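Local structure of ULam111 (Flavobacterium sp., 5WUT) at residues A[39-44]-A[217-222]; A[106-111]-A[199-204]; A[122-127]-A[154-159]; A[182-187]-A[191-196]. The protein is a laminarinase of glycoside hydrolase family 16 with a beta-jelly-roll fold, which probably hydrolyses the glycosidic bonds of the beta-1,3-glucan laminarin. One frame throughout, in Å; residues are numbered along the deposited sequence.

Interaction 1 (A[39-44]-A[217-222])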
loop_
_atom_site.group_PDB
_atom_site.type_symbol
_atom_site.label_atom_id
_atom_site.label_comp_id
_atom_site.label_asym_id
_atom_site.label_seq_id
_atom_site.Cartn_x
_atom_site.Cartn_y
_atom_site.Cartn_z
ATOM N N SER A 39 17.847 25.664 -0.893
ATOM C CA SER A 39 19.297 25.732 -1.047
ATOM C C SER A 39 19.852 24.615 -1.948
ATOM O O SER A 39 20.919 24.062 -1.701
ATOM C CB SER A 39 19.961 25.677 0.334
ATOM O OG SER A 39 21.252 26.239 0.291
ATOM N N GLU A 40 19.101 24.281 -2.990
ATOM C CA GLU A 40 19.440 23.183 -3.890
ATOM C C GLU A 40 20.605 23.446 -4.843
ATOM O O GLU A 40 20.924 24.596 -5.138
ATOM C CB GLU A 40 18.182 22.802 -4.667
ATOM C CG GLU A 40 17.193 22.066 -3.778
ATOM C CD GLU A 40 15.815 22.003 -4.358
ATOM O OE1 GLU A 40 15.638 22.383 -5.539
ATOM O OE2 GLU A 40 14.896 21.543 -3.631
ATOM N N ARG A 41 21.245 22.367 -5.297
ATOM C CA ARG A 41 22.433 22.496 -6.142
ATOM C C ARG A 41 22.165 22.733 -7.641
ATOM O O ARG A 41 22.981 23.365 -8.318
ATOM C CB ARG A 41 23.323 21.257 -6.008
ATOM C CG ARG A 41 23.797 20.969 -4.588
ATOM C CD ARG A 41 24.907 19.948 -4.581
ATOM N NE ARG A 41 25.206 19.512 -3.218
ATOM C CZ ARG A 41 26.251 18.763 -2.876
ATOM N NH1 ARG A 41 27.145 18.376 -3.785
ATOM N NH2 ARG A 41 26.414 18.418 -1.603
ATOM N N GLN A 42 21.051 22.229 -8.165
ATOM C CA GLN A 42 20.876 22.196 -9.619
ATOM C C GLN A 42 20.450 23.508 -10.257
ATOM O O GLN A 42 19.752 24.322 -9.652
ATOM C CB GLN A 42 19.854 21.113 -9.998
ATOM C CG GLN A 42 18.391 21.527 -9.801
ATOM C CD GLN A 42 17.988 21.634 -8.346
ATOM O OE1 GLN A 42 18.562 20.964 -7.486
ATOM N NE2 GLN A 42 16.989 22.468 -8.061
ATOM N N LEU A 43 20.907 23.699 -11.495
ATOM C CA LEU A 43 20.269 24.631 -12.404
ATOM C C LEU A 43 19.290 23.829 -13.230
ATOM O O LEU A 43 19.622 22.754 -13.733
ATOM C CB LEU A 43 21.265 25.331 -13.330
ATOM C CG LEU A 43 22.350 26.190 -12.710
ATOM C CD1 LEU A 43 23.091 26.910 -13.833
ATOM C CD2 LEU A 43 21.740 27.173 -11.743
ATOM N N TYR A 44 18.078 24.343 -13.362
ATOM C CA TYR A 44 17.096 23.680 -14.195
ATOM C C TYR A 44 17.243 24.180 -15.630
ATOM O O TYR A 44 17.494 25.370 -15.860
ATOM C CB TYR A 44 15.699 23.926 -13.656
ATOM C CG TYR A 44 15.358 23.129 -12.418
ATOM C CD1 TYR A 44 15.488 21.752 -12.407
ATOM C CD2 TYR A 44 14.876 23.754 -11.277
ATOM C CE1 TYR A 44 15.147 21.010 -11.292
ATOM C CE2 TYR A 44 14.536 23.016 -10.152
ATOM C CZ TYR A 44 14.670 21.649 -10.174
ATOM O OH TYR A 44 14.327 20.902 -9.062
ATOM N N VAL A 217 25.429 14.838 -1.057
ATOM C CA VAL A 217 25.200 14.288 -2.386
ATOM C C VAL A 217 26.340 13.351 -2.753
ATOM O O VAL A 217 27.516 13.735 -2.715
ATOM C CB VAL A 217 25.077 15.386 -3.466
ATOM C CG1 VAL A 217 24.921 14.763 -4.849
ATOM C CG2 VAL A 217 23.894 16.286 -3.187
ATOM N N ASP A 218 25.987 12.122 -3.104
ATOM C CA ASP A 218 26.933 11.138 -3.619
ATOM C C ASP A 218 27.144 11.361 -5.116
ATOM O O ASP A 218 26.329 10.946 -5.940
ATOM C CB ASP A 218 26.413 9.728 -3.331
ATOM C CG ASP A 218 27.290 8.630 -3.916
ATOM O OD1 ASP A 218 28.388 8.930 -4.436
ATOM O OD2 ASP A 218 26.883 7.444 -3.819
ATOM N N ASP A 219 28.247 12.008 -5.478
ATOM C CA ASP A 219 28.443 12.398 -6.871
ATOM C C ASP A 219 28.651 11.208 -7.812
ATOM O O ASP A 219 28.568 11.356 -9.030
ATOM C CB ASP A 219 29.624 13.367 -6.984
ATOM C CG ASP A 219 29.304 14.744 -6.428
ATOM O OD1 ASP A 219 28.131 15.171 -6.502
ATOM O OD2 ASP A 219 30.227 15.405 -5.896
ATOM N N ALA A 220 28.901 10.026 -7.262
ATOM C CA ALA A 220 29.072 8.840 -8.092
ATOM C C ALA A 220 27.752 8.392 -8.729
ATOM O O ALA A 220 27.758 7.603 -9.676
ATOM C CB ALA A 220 29.657 7.703 -7.277
ATOM N N ILE A 221 26.627 8.885 -8.214
ATOM C CA ILE A 221 25.332 8.401 -8.706
ATOM C C ILE A 221 24.965 8.942 -10.089
ATOM O O ILE A 221 24.127 8.369 -10.776
ATOM C CB ILE A 221 24.155 8.737 -7.725
ATOM C CG1 ILE A 221 23.770 10.223 -7.752
ATOM C CG2 ILE A 221 24.465 8.258 -6.315
ATOM C CD1 ILE A 221 22.633 10.579 -6.768
ATOM N N PHE A 222 25.576 10.048 -10.493
ATOM C CA PHE A 222 25.164 10.727 -11.717
ATOM C C PHE A 222 25.748 10.058 -12.952
ATOM O O PHE A 222 26.894 9.614 -12.932
ATOM C CB PHE A 222 25.564 12.199 -11.659
ATOM C CG PHE A 222 24.928 12.933 -10.532
ATOM C CD1 PHE A 222 23.572 13.247 -10.593
ATOM C CD2 PHE A 222 25.641 13.259 -9.393
ATOM C CE1 PHE A 222 22.947 13.915 -9.547
ATOM C CE2 PHE A 222 25.028 13.925 -8.343
ATOM C CZ PHE A 222 23.674 14.244 -8.417
HETATM O O HOH W 1 28.094 16.070 -0.436
HETATM O O HOH W 2 28.964 16.263 -3.270
#
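Arg41 lays the flat of its guanidinium group over Val217, whose CG2 stands 3.4 Å above the guanidinium plane of Arg41 and over its centre. The beta carbon shares in the packing, with CB of Val217 3.6 Å from NH1 of Arg41. An apolar contact through the face leaves the rim for polar partners. NH2 of Arg41 donates to Pro215 O and to water 1, the latter at 3.1 Å, and that water also accepts from the backbone N of Val217 at 3.0 Å. Water 2 lies in the guanidinium plane, 2.8 Å from NH1 of Arg41, and reaches toward Val217 O and Asp219 OD2. Asp219 adds an attraction of longer range, its OD1 4.3 Å from NH1 of Arg41, beyond a salt bridge. Within the jelly roll this is a surface contact, joining the approach to strand 42-44 with the loop between helix 210-213 and strand 224-234. The CA atoms of Arg41 and Val217 are 9.4 Å apart, a gap bridged by the extended arginine chain (chi2 -167°, chi3 -171°). A leucine in place of Arg41 would probably leave Pro215 O and both waters without their guanidinium donor and weaken the positive charge near Asp219. Farther out, Tyr67 OH is hydrogen-bonded to OD1 of Asp219. Asp218 shapes the following chain through an Asx turn, its OD1 accepting from the backbone N of Ala220.

Interaction 2 (A[106-111]-A[199-204])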
loop_
_atom_site.group_PDB
_atom_site.type_symbol
_atom_site.label_atom_id
_atom_site.label_comp_id
_atom_site.label_asym_id
_atom_site.label_seq_id
_atom_site.Cartn_x
_atom_site.Cartn_y
_atom_site.Cartn_z
ATOM N N SER A 106 -3.689 27.396 -7.831
ATOM C CA SER A 106 -3.742 28.322 -8.960
ATOM C C SER A 106 -3.508 29.788 -8.557
ATOM O O SER A 106 -2.952 30.586 -9.331
ATOM C CB SER A 106 -5.093 28.196 -9.664
ATOM O OG SER A 106 -5.131 29.011 -10.826
ATOM N N ASN A 107 -3.919 30.142 -7.345
ATOM C CA ASN A 107 -3.812 31.531 -6.899
ATOM C C ASN A 107 -2.432 31.914 -6.357
ATOM O O ASN A 107 -2.288 32.964 -5.730
ATOM C CB ASN A 107 -4.882 31.827 -5.839
ATOM C CG ASN A 107 -4.712 30.991 -4.576
ATOM O OD1 ASN A 107 -3.823 30.147 -4.491
ATOM N ND2 ASN A 107 -5.560 31.242 -3.580
ATOM N N ILE A 108 -1.414 31.093 -6.613
ATOM C CA ILE A 108 -0.080 31.361 -6.079
ATOM C C ILE A 108 0.461 32.742 -6.496
ATOM O O ILE A 108 1.203 33.367 -5.739
ATOM C CB ILE A 108 0.925 30.252 -6.499
ATOM C CG1 ILE A 108 2.273 30.416 -5.779
ATOM C CG2 ILE A 108 1.103 30.209 -8.013
ATOM C CD1 ILE A 108 3.244 29.273 -6.017
ATOM N N LYS A 109 0.080 33.243 -7.665
ATOM C CA LYS A 109 0.650 34.526 -8.068
ATOM C C LYS A 109 -0.005 35.703 -7.359
ATOM O O LYS A 109 0.553 36.795 -7.367
ATOM C CB LYS A 109 0.560 34.734 -9.580
ATOM C CG LYS A 109 1.375 33.750 -10.401
ATOM C CD LYS A 109 1.542 34.249 -11.833
ATOM C CE LYS A 109 2.703 33.561 -12.538
ATOM N NZ LYS A 109 3.742 33.054 -11.585
ATOM N N THR A 110 -1.147 35.491 -6.713
ATOM C CA THR A 110 -1.728 36.571 -5.906
ATOM C C THR A 110 -1.602 36.370 -4.394
ATOM O O THR A 110 -1.518 37.347 -3.655
ATOM C CB THR A 110 -3.212 36.804 -6.251
ATOM O OG1 THR A 110 -3.983 35.637 -5.940
ATOM C CG2 THR A 110 -3.363 37.121 -7.726
ATOM N N VAL A 111 -1.564 35.127 -3.917
ATOM C CA VAL A 111 -1.468 34.932 -2.471
ATOM C C VAL A 111 -0.132 34.344 -2.029
ATOM O O VAL A 111 0.185 34.360 -0.839
ATOM C CB VAL A 111 -2.607 34.018 -1.933
ATOM C CG1 VAL A 111 -3.960 34.529 -2.382
ATOM C CG2 VAL A 111 -2.397 32.570 -2.370
ATOM N N PRO A 199 -8.651 25.508 -8.425
ATOM C CA PRO A 199 -7.824 24.704 -9.332
ATOM C C PRO A 199 -6.369 24.670 -8.864
ATOM O O PRO A 199 -5.899 25.620 -8.219
ATOM C CB PRO A 199 -7.952 25.434 -10.679
ATOM C CG PRO A 199 -9.188 26.310 -10.533
ATOM C CD PRO A 199 -9.207 26.701 -9.090
ATOM N N PHE A 200 -5.692 23.572 -9.182
ATOM C CA PHE A 200 -4.265 23.407 -8.917
ATOM C C PHE A 200 -3.554 23.047 -10.214
ATOM O O PHE A 200 -4.187 22.538 -11.126
ATOM C CB PHE A 200 -4.039 22.308 -7.863
ATOM C CG PHE A 200 -4.091 22.806 -6.436
ATOM C CD1 PHE A 200 -5.255 23.366 -5.915
ATOM C CD2 PHE A 200 -2.980 22.685 -5.611
ATOM C CE1 PHE A 200 -5.279 23.850 -4.611
ATOM C CE2 PHE A 200 -3.015 23.146 -4.314
ATOM C CZ PHE A 200 -4.163 23.736 -3.820
ATOM N N TYR A 201 -2.256 23.320 -10.308
ATOM C CA TYR A 201 -1.474 22.872 -11.459
ATOM C C TYR A 201 -0.394 21.878 -11.055
ATOM O O TYR A 201 -0.081 21.736 -9.873
ATOM C CB TYR A 201 -0.853 24.062 -12.196
ATOM C CG TYR A 201 0.131 24.905 -11.410
ATOM C CD1 TYR A 201 1.481 24.588 -11.395
ATOM C CD2 TYR A 201 -0.286 26.047 -10.732
ATOM C CE1 TYR A 201 2.408 25.377 -10.715
ATOM C CE2 TYR A 201 0.629 26.846 -10.045
ATOM C CZ TYR A 201 1.974 26.499 -10.041
ATOM O OH TYR A 201 2.912 27.276 -9.379
ATOM N N PHE A 202 0.142 21.170 -12.046
ATOM C CA PHE A 202 1.125 20.103 -11.832
ATOM C C PHE A 202 2.543 20.602 -11.887
ATOM O O PHE A 202 2.823 21.537 -12.615
ATOM C CB PHE A 202 0.967 19.003 -12.879
ATOM C CG PHE A 202 -0.352 18.313 -12.824
ATOM C CD1 PHE A 202 -0.655 17.488 -11.755
ATOM C CD2 PHE A 202 -1.283 18.466 -13.840
ATOM C CE1 PHE A 202 -1.881 16.835 -11.697
ATOM C CE2 PHE A 202 -2.515 17.818 -13.787
ATOM C CZ PHE A 202 -2.810 16.996 -12.714
ATOM N N ILE A 203 3.420 19.963 -11.123
ATOM C CA ILE A 203 4.868 20.166 -11.247
ATOM C C ILE A 203 5.535 18.800 -11.279
ATOM O O ILE A 203 5.177 17.919 -10.490
ATOM C CB ILE A 203 5.457 20.989 -10.076
ATOM C CG1 ILE A 203 4.704 22.314 -9.884
ATOM C CG2 ILE A 203 6.957 21.233 -10.305
ATOM C CD1 ILE A 203 3.534 22.204 -8.871
ATOM N N ILE A 204 6.471 18.608 -12.210
ATOM C CA ILE A 204 7.374 17.453 -12.194
ATOM C C ILE A 204 8.789 17.991 -12.110
ATOM O O ILE A 204 9.166 18.867 -12.892
ATOM C CB ILE A 204 7.225 16.572 -13.449
ATOM C CG1 ILE A 204 5.811 16.022 -13.549
ATOM C CG2 ILE A 204 8.221 15.415 -13.422
ATOM C CD1 ILE A 204 5.539 15.266 -14.870
#
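The carbonyl oxygen of Pro199 accepts a hydrogen bond from the backbone N of Ser106 (2.9 Å, N-H...O angle 151°), and CB of Ser106 presses close to the same atom, 3.1 Å from Pro199 O. The hydroxyl of Ser106 is engaged with Glu79. In the jelly roll, strands 97-105 and 200-208 run antiparallel, with backbone hydrogen bonds joining Tyr201 to Leu104 and Ile203 to Trp102; Ser106 and Pro199 carry this pairing one step beyond the end of the first strand. There the chain leaves the sheet for helix 108-111, whose first turn is closed by Asn107 O accepting from the backbone N of both Thr110 and Val111. Ile108 then comes back against the sheet, its CG2 in the plane of the Tyr201 ring, at the edge, 3.7 Å from OH of Tyr201. The two side chains cross at about a right angle. With chi1 of 62°, CG of Tyr201 sits between its backbone N and carbonyl carbon, bringing the phenol to the isoleucine.

Interaction 3 (A[122-127]-A[154-159])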
loop_
_atom_site.group_PDB
_atom_site.type_symbol
_atom_site.label_atom_id
_atom_site.label_comp_id
_atom_site.label_asym_id
_atom_site.label_seq_id
_atom_site.Cartn_x
_atom_site.Cartn_y
_atom_site.Cartn_z
ATOM N N LEU A 122 4.057 12.322 -5.437
ATOM C CA LEU A 122 5.233 11.465 -5.508
ATOM C C LEU A 122 6.358 12.240 -4.852
ATOM O O LEU A 122 6.714 13.310 -5.321
ATOM C CB LEU A 122 5.587 11.102 -6.964
ATOM C CG LEU A 122 6.788 10.183 -7.275
ATOM C CD1 LEU A 122 6.692 9.784 -8.730
ATOM C CD2 LEU A 122 8.183 10.769 -6.999
ATOM N N GLU A 123 6.891 11.719 -3.750
ATOM C CA GLU A 123 8.043 12.336 -3.091
ATOM C C GLU A 123 8.974 11.244 -2.610
ATOM O O GLU A 123 8.567 10.354 -1.857
ATOM C CB GLU A 123 7.630 13.188 -1.901
ATOM C CG GLU A 123 6.648 14.274 -2.209
ATOM C CD GLU A 123 7.273 15.452 -2.925
ATOM O OE1 GLU A 123 8.518 15.604 -2.895
ATOM O OE2 GLU A 123 6.499 16.235 -3.518
ATOM N N TYR A 124 10.228 11.318 -3.031
ATOM C CA TYR A 124 11.227 10.317 -2.685
ATOM C C TYR A 124 12.550 11.016 -2.531
ATOM O O TYR A 124 12.876 11.883 -3.336
ATOM C CB TYR A 124 11.302 9.246 -3.767
ATOM C CG TYR A 124 12.408 8.227 -3.653
ATOM C CD1 TYR A 124 13.554 8.344 -4.431
ATOM C CD2 TYR A 124 12.287 7.109 -2.823
ATOM C CE1 TYR A 124 14.568 7.391 -4.356
ATOM C CE2 TYR A 124 13.281 6.160 -2.751
ATOM C CZ TYR A 124 14.422 6.309 -3.521
ATOM O OH TYR A 124 15.416 5.367 -3.450
ATOM N N VAL A 125 13.293 10.688 -1.483
ATOM C CA VAL A 125 14.658 11.192 -1.392
ATOM C C VAL A 125 15.570 9.991 -1.373
ATOM O O VAL A 125 15.417 9.092 -0.544
ATOM C CB VAL A 125 14.880 12.112 -0.171
ATOM C CG1 VAL A 125 14.131 13.413 -0.369
ATOM C CG2 VAL A 125 14.449 11.442 1.133
ATOM N N GLY A 126 16.506 9.956 -2.314
ATOM C CA GLY A 126 17.360 8.798 -2.481
ATOM C C GLY A 126 18.218 8.470 -1.265
ATOM O O GLY A 126 18.718 7.345 -1.137
ATOM N N LYS A 127 18.413 9.455 -0.388
ATOM C CA LYS A 127 19.150 9.225 0.853
ATOM C C LYS A 127 18.384 8.345 1.838
ATOM O O LYS A 127 18.958 7.849 2.809
ATOM C CB LYS A 127 19.510 10.548 1.528
ATOM C CG LYS A 127 18.311 11.348 2.002
ATOM C CD LYS A 127 18.727 12.541 2.828
ATOM C CE LYS A 127 17.527 13.315 3.323
ATOM N NZ LYS A 127 17.905 14.517 4.141
ATOM N N ASP A 154 9.556 -1.470 0.278
ATOM C CA ASP A 154 10.920 -1.910 -0.029
ATOM C C ASP A 154 11.185 -2.115 -1.515
ATOM O O ASP A 154 12.342 -2.204 -1.936
ATOM C CB ASP A 154 11.242 -3.208 0.717
ATOM C CG ASP A 154 11.458 -2.988 2.189
ATOM O OD1 ASP A 154 11.390 -1.824 2.646
ATOM O OD2 ASP A 154 11.699 -3.985 2.898
ATOM N N THR A 155 10.120 -2.212 -2.301
ATOM C CA THR A 155 10.227 -2.418 -3.735
ATOM C C THR A 155 10.112 -1.132 -4.552
ATOM O O THR A 155 10.069 -1.196 -5.773
ATOM C CB THR A 155 9.113 -3.357 -4.247
ATOM O OG1 THR A 155 7.846 -2.839 -3.826
ATOM C CG2 THR A 155 9.289 -4.749 -3.692
ATOM N N ILE A 156 10.067 0.031 -3.906
ATOM C CA ILE A 156 9.691 1.239 -4.656
ATOM C C ILE A 156 10.707 1.618 -5.744
ATOM O O ILE A 156 10.337 2.203 -6.760
ATOM C CB ILE A 156 9.464 2.454 -3.702
ATOM C CG1 ILE A 156 8.580 3.524 -4.373
ATOM C CG2 ILE A 156 10.789 3.033 -3.185
ATOM C CD1 ILE A 156 7.112 3.109 -4.533
ATOM N N GLU A 157 11.969 1.256 -5.551
ATOM C CA GLU A 157 13.002 1.544 -6.540
ATOM C C GLU A 157 12.932 0.609 -7.753
ATOM O O GLU A 157 13.616 0.844 -8.756
ATOM C CB GLU A 157 14.391 1.452 -5.899
ATOM C CG GLU A 157 14.728 2.548 -4.900
ATOM C CD GLU A 157 14.262 2.250 -3.489
ATOM O OE1 GLU A 157 13.727 1.133 -3.250
ATOM O OE2 GLU A 157 14.432 3.130 -2.610
ATOM N N GLN A 158 12.137 -0.455 -7.663
ATOM C CA GLN A 158 12.051 -1.438 -8.752
ATOM C C GLN A 158 10.902 -1.124 -9.690
ATOM O O GLN A 158 9.748 -1.130 -9.269
ATOM C CB GLN A 158 11.858 -2.858 -8.197
ATOM C CG GLN A 158 12.966 -3.356 -7.277
ATOM C CD GLN A 158 12.518 -4.531 -6.414
ATOM O OE1 GLN A 158 11.771 -5.400 -6.866
ATOM N NE2 GLN A 158 12.972 -4.558 -5.164
ATOM N N GLY A 159 11.214 -0.880 -10.960
ATOM C CA GLY A 159 10.188 -0.702 -11.974
ATOM C C GLY A 159 9.341 0.541 -11.788
ATOM O O GLY A 159 9.732 1.474 -11.078
#
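The extended backbone at Tyr124 passes a type I beta turn running from Thr155 to Gln158, with 9.4 Å between the CA atoms of Tyr124 and Ile156, and side chains make the connection. The turn is closed by its own bond, from the backbone N of Gln158 to Thr155 O. Tyr124 projects its ring toward the turn with CG anti to the backbone N (chi1 172°), and its OH donates a short hydrogen bond to OE2 of Glu157, 2.6 Å away. OE2 uses the anti lone pair, on the side away from the other carboxylate oxygen, and meets the tyrosine at the ring edge, with CE2 of Tyr124 3.2 Å from OE2 of Glu157. Ring and carboxylate planes stand 69° apart. The glutamate chain bends at chi2 (86°), which turns the carboxylate to the phenol; CG of Glu157 also lies close, 3.2 Å from OH of Tyr124. Since OE2 also accepts from the backbone N of His130, two donors grip it, which is likely to favour the ionised carboxylate. Ile156 completes the contact, its CG2 4.0 Å from CE2 of Tyr124. Leu91 packs on both Tyr124 and Ile156, and Thr155 touches Asn178 of the second subunit. The turn thus links the chain after strand 118-123 to the jelly-roll strands beside it, with Ile156 against Val132 of strand 131-137 and against His161 and Tyr163 of strand 161-167.

Interaction 4 (A[182-187]-A[191-196])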
loop_
_atom_site.group_PDB
_atom_site.type_symbol
_atom_site.label_atom_id
_atom_site.label_comp_id
_atom_site.label_asym_id
_atom_site.label_seq_id
_atom_site.Cartn_x
_atom_site.Cartn_y
_atom_site.Cartn_z
ATOM N N TYR A 182 -2.553 7.490 3.139
ATOM C CA TYR A 182 -2.656 8.711 3.937
ATOM C C TYR A 182 -3.930 9.466 3.579
ATOM O O TYR A 182 -4.295 9.559 2.402
ATOM C CB TYR A 182 -1.423 9.611 3.723
ATOM C CG TYR A 182 -1.475 10.960 4.413
ATOM C CD1 TYR A 182 -1.730 11.065 5.782
ATOM C CD2 TYR A 182 -1.230 12.127 3.702
ATOM C CE1 TYR A 182 -1.787 12.306 6.409
ATOM C CE2 TYR A 182 -1.267 13.367 4.324
ATOM C CZ TYR A 182 -1.541 13.448 5.670
ATOM O OH TYR A 182 -1.602 14.693 6.266
ATOM N N THR A 183 -4.596 10.007 4.595
ATOM C CA THR A 183 -5.796 10.803 4.395
ATOM C C THR A 183 -5.710 12.101 5.194
ATOM O O THR A 183 -5.364 12.091 6.376
ATOM C CB THR A 183 -7.068 10.039 4.821
ATOM O OG1 THR A 183 -7.235 8.877 4.001
ATOM C CG2 THR A 183 -8.289 10.932 4.694
ATOM N N PHE A 184 -6.006 13.219 4.544
ATOM C CA PHE A 184 -6.103 14.502 5.232
ATOM C C PHE A 184 -7.541 14.968 5.090
ATOM O O PHE A 184 -8.049 15.145 3.976
ATOM C CB PHE A 184 -5.108 15.522 4.648
ATOM C CG PHE A 184 -5.145 16.879 5.310
ATOM C CD1 PHE A 184 -4.881 17.016 6.663
ATOM C CD2 PHE A 184 -5.405 18.021 4.559
ATOM C CE1 PHE A 184 -4.906 18.269 7.271
ATOM C CE2 PHE A 184 -5.427 19.277 5.153
ATOM C CZ PHE A 184 -5.172 19.400 6.512
ATOM N N ASN A 185 -8.211 15.112 6.227
ATOM C CA ASN A 185 -9.610 15.502 6.255
ATOM C C ASN A 185 -9.875 16.322 7.501
ATOM O O ASN A 185 -10.442 15.823 8.474
ATOM C CB ASN A 185 -10.513 14.261 6.223
ATOM C CG ASN A 185 -11.991 14.610 6.156
ATOM O OD1 ASN A 185 -12.380 15.763 6.327
ATOM N ND2 ASN A 185 -12.821 13.603 5.903
ATOM N N PRO A 186 -9.455 17.582 7.485
ATOM C CA PRO A 186 -9.708 18.425 8.658
ATOM C C PRO A 186 -11.170 18.840 8.768
ATOM O O PRO A 186 -11.812 19.103 7.761
ATOM C CB PRO A 186 -8.812 19.637 8.408
ATOM C CG PRO A 186 -8.667 19.702 6.906
ATOM C CD PRO A 186 -8.652 18.269 6.454
ATOM N N THR A 187 -11.677 18.934 9.992
ATOM C CA THR A 187 -13.076 19.276 10.202
ATOM C C THR A 187 -13.258 20.779 10.015
ATOM O O THR A 187 -14.318 21.245 9.602
ATOM C CB THR A 187 -13.555 18.855 11.599
ATOM O OG1 THR A 187 -12.661 19.386 12.582
ATOM C CG2 THR A 187 -13.578 17.334 11.711
ATOM N N GLU A 191 -9.401 28.753 4.865
ATOM C CA GLU A 191 -8.424 28.779 3.776
ATOM C C GLU A 191 -7.012 28.460 4.286
ATOM O O GLU A 191 -6.206 27.854 3.568
ATOM C CB GLU A 191 -8.435 30.133 3.048
ATOM C CG GLU A 191 -7.536 30.132 1.798
ATOM C CD GLU A 191 -7.647 31.392 0.949
ATOM O OE1 GLU A 191 -8.793 31.818 0.664
ATOM O OE2 GLU A 191 -6.586 31.944 0.559
ATOM N N ALA A 192 -6.721 28.830 5.532
ATOM C CA ALA A 192 -5.405 28.574 6.112
ATOM C C ALA A 192 -5.154 27.079 6.242
ATOM O O ALA A 192 -4.040 26.601 6.031
ATOM C CB ALA A 192 -5.271 29.258 7.472
ATOM N N ILE A 193 -6.202 26.342 6.594
ATOM C CA ILE A 193 -6.117 24.895 6.769
ATOM C C ILE A 193 -6.369 24.163 5.455
ATOM O O ILE A 193 -5.752 23.132 5.167
ATOM C CB ILE A 193 -7.130 24.446 7.840
ATOM C CG1 ILE A 193 -6.672 24.952 9.202
ATOM C CG2 ILE A 193 -7.295 22.931 7.871
ATOM C CD1 ILE A 193 -7.710 24.814 10.280
ATOM N N TRP A 194 -7.250 24.730 4.639
ATOM C CA TRP A 194 -7.735 24.048 3.440
ATOM C C TRP A 194 -7.849 24.994 2.260
ATOM O O TRP A 194 -8.939 25.485 1.950
ATOM C CB TRP A 194 -9.096 23.399 3.733
ATOM C CG TRP A 194 -9.659 22.527 2.636
ATOM C CD1 TRP A 194 -10.546 22.899 1.670
ATOM C CD2 TRP A 194 -9.408 21.129 2.432
ATOM N NE1 TRP A 194 -10.859 21.824 0.868
ATOM C CE2 TRP A 194 -10.167 20.728 1.314
ATOM C CE3 TRP A 194 -8.610 20.183 3.081
ATOM C CZ2 TRP A 194 -10.153 19.418 0.828
ATOM C CZ3 TRP A 194 -8.598 18.883 2.600
ATOM C CH2 TRP A 194 -9.365 18.516 1.479
ATOM N N PRO A 195 -6.717 25.269 1.606
ATOM C CA PRO A 195 -6.723 26.071 0.382
ATOM C C PRO A 195 -7.066 25.227 -0.845
ATOM O O PRO A 195 -6.668 25.601 -1.947
ATOM C CB PRO A 195 -5.281 26.569 0.293
ATOM C CG PRO A 195 -4.488 25.436 0.927
ATOM C CD PRO A 195 -5.346 24.983 2.072
ATOM N N TYR A 196 -7.760 24.107 -0.661
ATOM C CA TYR A 196 -7.895 23.133 -1.739
ATOM C C TYR A 196 -9.237 23.154 -2.478
ATOM O O TYR A 196 -9.577 22.184 -3.154
ATOM C CB TYR A 196 -7.619 21.724 -1.185
ATOM C CG TYR A 196 -6.216 21.638 -0.618
ATOM C CD1 TYR A 196 -5.112 21.709 -1.454
ATOM C CD2 TYR A 196 -5.995 21.530 0.746
ATOM C CE1 TYR A 196 -3.823 21.663 -0.956
ATOM C CE2 TYR A 196 -4.689 21.481 1.261
ATOM C CZ TYR A 196 -3.608 21.545 0.396
ATOM O OH TYR A 196 -2.322 21.512 0.886
#
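The CA atoms of Pro186 and Ile193, 7.6 Å apart, are the nearest pair across the two segments, where the chain doubles back after strand 179-184. CG of Pro186 touches CG2 of Ile193 at 3.6 Å, and the same proline carbon reaches the indole at CE3 of Trp194, 3.9 Å away; the proline and tryptophan side chains cross at about a right angle. Phe184 comes to the indole at its edge, near the ring plane, with CD2 of Phe184 3.8 Å from CZ3 of Trp194. One face of the phenyl ring is covered from within the same segment, CD of Pro186, two residues on, standing 3.5 Å above the centre of the Phe184 ring. At the ring's edge, in its plane, lies the carbonyl of Ile193, with CE2 of Phe184 3.9 Å from Ile193 O. This cluster pins the long connection between jelly-roll strands 179-184 and 200-208 back onto the end of the first. An alanine in place of Phe184 would probably open a gap beneath Pro186 and leave the CZ3 edge of Trp194 without its aromatic neighbour. The indole of Trp194 swings toward the strand end with CG anti to the backbone N (chi1 -174°), and chi2 (-95°) turns its six-membered ring to Phe184 and Pro186. Asp197 OD1 accepts from NE1 of Trp194, CB of Tyr196 lies over one face, and Lys189 makes a cation-pi contact.

Overall arrangement
From the N terminus, segment 39-44 opens interaction 1, whose partner 217-222 comes so late that the other three contacts all lie inside its loop. Interaction 2 opens next at 106-111 and closes at 199-204, and it encloses interactions 3 and 4, which follow one another in series (122-127 with 154-159, then 182-187 with 191-196). The loops nest without crossing. Interactions 1 and 4 sit on opposite sides of the chain's centre, about 33 Å apart between centres. Interactions 2 and 4 touch, CE1 of Phe200 packing 3.5 Å from Pro195 O. Together the contacts tie connecting segments and a short helix to the strands of the jelly roll.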